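Local coordinates for HPT domain (Escherichia coli, PDB 2A0B), which relays phosphoryl groups through a histidine as the phosphotransfer domain of the sensor kinase ArcB, in the pathway that activates the response regulator ArcA, at residues D31-F36 with V114-V119. Numbering follows the deposited sequence.
Sequences DGLAVF and VLKAWV
Lys116 NZ forms a salt bridge to Glu37 OE2, and on its way there the lysine chain runs past Leu33, which sits one helical turn before that glutamate. Lys116 reaches this far because its chain is extended beyond CG, with CG itself lying anti to the carbonyl carbon (chi1 -77°). Its CG rests 3.7 Å from Leu33 CD2, so the aliphatic root of the lysine touches the leucine while the ammonium end is carried on to the carboxylate, at the exposed edge of the interface.

Deeper in, the two leucines meet. Leu115 CD2 sits between the two branches of Leu33, 3.6 Å from Leu33 CD1 and equally close to Leu33 CD2. The two side chains point opposite ways and overlap flank to flank, and Leu115 CG still comes within 3.9 Å of Leu33 CD2. In Leu33, CG is anti to the backbone N (chi1 -169°), which sends both methyls across to the other helix; Leu33 CD2 thus touches Leu115 and Lys116 at once.

The backbones stay well apart, with Leu33 CA 8.3 Å from Lys116 CA at their closest. They belong to helices 26-52 and 93-122, which run antiparallel here as neighbours in the four-helix bundle of the HPt domain, the fold that carries the phosphorylation site His64 on helix 56-72. The direct contact is carbon against carbon, with no hydrogen bond between the segments.

Leu115 also packs on Leu12 and Leu17 from the N-terminal part of the chain, and on Leu75 in the loop after helix 56-72. One turn farther along helix 93-122, Val119 continues the seam against Pro26, Ile29 and Thr30. The zinc ion lies about 14 Å from the side chain of Leu115.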
ATOM      1  N   ASP A  31       0.784   7.258 -14.111  1.00 25.09           N
ATOM      2  CA  ASP A  31       0.455   8.517 -13.490  1.00 26.75           C
ATOM      3  C   ASP A  31      -0.068   8.332 -12.041  1.00 23.49           C
ATOM      4  O   ASP A  31       0.211   9.194 -11.226  1.00 25.20           O
ATOM      5  CB  ASP A  31      -0.657   9.273 -14.254  1.00 30.66           C
ATOM      6  CG  ASP A  31      -0.140   9.772 -15.597  1.00 34.04           C
ATOM      7  OD1 ASP A  31       1.080   9.813 -15.805  1.00 35.47           O
ATOM      8  OD2 ASP A  31      -1.007  10.119 -16.437  1.00 35.70           O
ATOM      9  N   GLY A  32      -0.877   7.325 -11.848  1.00 23.70           N
ATOM     10  CA  GLY A  32      -1.472   7.017 -10.530  1.00 23.21           C
ATOM     11  C   GLY A  32      -0.287   6.654  -9.579  1.00 24.18           C
ATOM     12  O   GLY A  32      -0.325   7.123  -8.463  1.00 23.14           O
ATOM     13  N   LEU A  33       0.603   5.837 -10.116  1.00 23.86           N
ATOM     14  CA  LEU A  33       1.747   5.457  -9.272  1.00 25.08           C
ATOM     15  C   LEU A  33       2.578   6.622  -8.878  1.00 25.78           C
ATOM     16  O   LEU A  33       3.125   6.741  -7.757  1.00 24.37           O
ATOM     17  CB  LEU A  33       2.546   4.392 -10.025  1.00 25.58           C
ATOM     18  CG  LEU A  33       3.617   3.679  -9.181  1.00 27.75           C
ATOM     19  CD1 LEU A  33       2.989   3.059  -7.935  1.00 28.66           C
ATOM     20  CD2 LEU A  33       4.254   2.594 -10.030  1.00 28.14           C
ATOM     21  N   ALA A  34       2.807   7.638  -9.734  1.00 22.37           N
ATOM     22  CA  ALA A  34       3.569   8.823  -9.416  1.00 22.45           C
ATOM     23  C   ALA A  34       2.908   9.616  -8.315  1.00 23.66           C
ATOM     24  O   ALA A  34       3.538  10.178  -7.416  1.00 25.42           O
ATOM     25  CB  ALA A  34       3.771   9.690 -10.667  1.00 24.06           C
ATOM     26  N   VAL A  35       1.547   9.673  -8.305  1.00 21.98           N
ATOM     27  CA  VAL A  35       0.841  10.337  -7.267  1.00 21.33           C
ATOM     28  C   VAL A  35       0.972   9.529  -5.918  1.00 20.39           C
ATOM     29  O   VAL A  35       1.211  10.179  -4.914  1.00 22.84           O
ATOM     30  CB  VAL A  35      -0.678  10.514  -7.552  1.00 23.62           C
ATOM     31  CG1 VAL A  35      -1.438  11.055  -6.363  1.00 22.18           C
ATOM     32  CG2 VAL A  35      -0.719  11.518  -8.716  1.00 24.77           C
ATOM     33  N   PHE A  36       0.897   8.250  -6.050  1.00 20.28           N
ATOM     34  CA  PHE A  36       1.039   7.385  -4.815  1.00 20.15           C
ATOM     35  C   PHE A  36       2.419   7.649  -4.213  1.00 21.00           C
ATOM     36  O   PHE A  36       2.462   7.828  -2.971  1.00 22.01           O
ATOM     37  CB  PHE A  36       0.860   5.949  -5.213  1.00 21.07           C
ATOM     38  CG  PHE A  36       0.946   4.959  -4.056  1.00 22.75           C
ATOM     39  CD1 PHE A  36      -0.164   4.720  -3.280  1.00 23.87           C
ATOM     40  CD2 PHE A  36       2.140   4.301  -3.846  1.00 23.51           C
ATOM     41  CE1 PHE A  36      -0.047   3.776  -2.234  1.00 24.66           C
ATOM     42  CE2 PHE A  36       2.259   3.395  -2.782  1.00 22.41           C
ATOM     43  CZ  PHE A  36       1.159   3.129  -2.012  1.00 23.56           C
ATOM     44  N   VAL A 114       9.072  -2.556  -7.845  1.00 16.87           N
ATOM     45  CA  VAL A 114       8.628  -3.787  -8.388  1.00 18.13           C
ATOM     46  C   VAL A 114       7.418  -3.530  -9.381  1.00 17.21           C
ATOM     47  O   VAL A 114       7.488  -4.146 -10.408  1.00 19.31           O
ATOM     48  CB  VAL A 114       8.205  -4.797  -7.294  1.00 19.45           C
ATOM     49  CG1 VAL A 114       7.584  -6.030  -7.870  1.00 21.12           C
ATOM     50  CG2 VAL A 114       9.533  -5.227  -6.580  1.00 20.97           C
ATOM     51  N   LEU A 115       6.536  -2.668  -8.972  1.00 16.81           N
ATOM     52  CA  LEU A 115       5.389  -2.404  -9.939  1.00 18.19           C
ATOM     53  C   LEU A 115       5.923  -1.636 -11.132  1.00 19.40           C
ATOM     54  O   LEU A 115       5.546  -2.045 -12.247  1.00 20.94           O
ATOM     55  CB  LEU A 115       4.342  -1.674  -9.126  1.00 18.65           C
ATOM     56  CG  LEU A 115       3.167  -1.124 -10.039  1.00 20.94           C
ATOM     57  CD1 LEU A 115       2.564  -2.282 -10.702  1.00 20.51           C
ATOM     58  CD2 LEU A 115       2.269  -0.302  -9.114  1.00 23.19           C
ATOM     59  N   LYS A 116       6.811  -0.695 -10.934  1.00 19.23           N
ATOM     60  CA  LYS A 116       7.352   0.052 -12.109  1.00 22.26           C
ATOM     61  C   LYS A 116       7.984  -0.908 -13.072  1.00 23.01           C
ATOM     62  O   LYS A 116       7.828  -0.868 -14.299  1.00 22.72           O
ATOM     63  CB  LYS A 116       8.347   1.118 -11.727  1.00 21.48           C
ATOM     64  CG  LYS A 116       7.731   2.364 -11.161  1.00 23.37           C
ATOM     65  CD  LYS A 116       8.717   3.370 -10.654  1.00 25.69           C
ATOM     66  CE  LYS A 116       8.105   4.663 -10.180  1.00 28.16           C
ATOM     67  NZ  LYS A 116       9.132   5.567  -9.565  1.00 30.67           N
ATOM     68  N   ALA A 117       8.794  -1.873 -12.576  1.00 21.19           N
ATOM     69  CA  ALA A 117       9.446  -2.814 -13.448  1.00 22.31           C
ATOM     70  C   ALA A 117       8.492  -3.709 -14.182  1.00 24.58           C
ATOM     71  O   ALA A 117       8.671  -4.025 -15.350  1.00 26.54           O
ATOM     72  CB  ALA A 117      10.457  -3.610 -12.581  1.00 23.49           C
ATOM     73  N   TRP A 118       7.407  -4.146 -13.538  1.00 22.02           N
ATOM     74  CA  TRP A 118       6.421  -5.029 -14.117  1.00 21.91           C
ATOM     75  C   TRP A 118       5.695  -4.262 -15.255  1.00 20.90           C
ATOM     76  O   TRP A 118       5.521  -4.928 -16.288  1.00 24.87           O
ATOM     77  CB  TRP A 118       5.398  -5.429 -13.019  1.00 22.91           C
ATOM     78  CG  TRP A 118       4.443  -6.452 -13.562  1.00 25.20           C
ATOM     79  CD1 TRP A 118       4.582  -7.797 -13.614  1.00 25.80           C
ATOM     80  CD2 TRP A 118       3.187  -6.152 -14.225  1.00 25.52           C
ATOM     81  NE1 TRP A 118       3.502  -8.383 -14.259  1.00 28.61           N
ATOM     82  CE2 TRP A 118       2.645  -7.365 -14.622  1.00 26.44           C
ATOM     83  CE3 TRP A 118       2.530  -4.940 -14.488  1.00 26.67           C
ATOM     84  CZ2 TRP A 118       1.422  -7.484 -15.300  1.00 27.36           C
ATOM     85  CZ3 TRP A 118       1.307  -5.037 -15.181  1.00 27.23           C
ATOM     86  CH2 TRP A 118       0.795  -6.269 -15.528  1.00 25.73           C
ATOM     87  N   VAL A 119       5.421  -3.007 -14.998  1.00 22.02           N
ATOM     88  CA  VAL A 119       4.664  -2.281 -16.048  1.00 25.14           C
ATOM     89  C   VAL A 119       5.584  -2.078 -17.259  1.00 28.60           C
ATOM     90  O   VAL A 119       5.102  -2.192 -18.421  1.00 29.77           O
ATOM     91  CB  VAL A 119       4.144  -0.935 -15.587  1.00 24.82           C
ATOM     92  CG1 VAL A 119       3.469  -0.158 -16.745  1.00 28.40           C
ATOM     93  CG2 VAL A 119       3.090  -1.000 -14.495  1.00 26.51           C
TER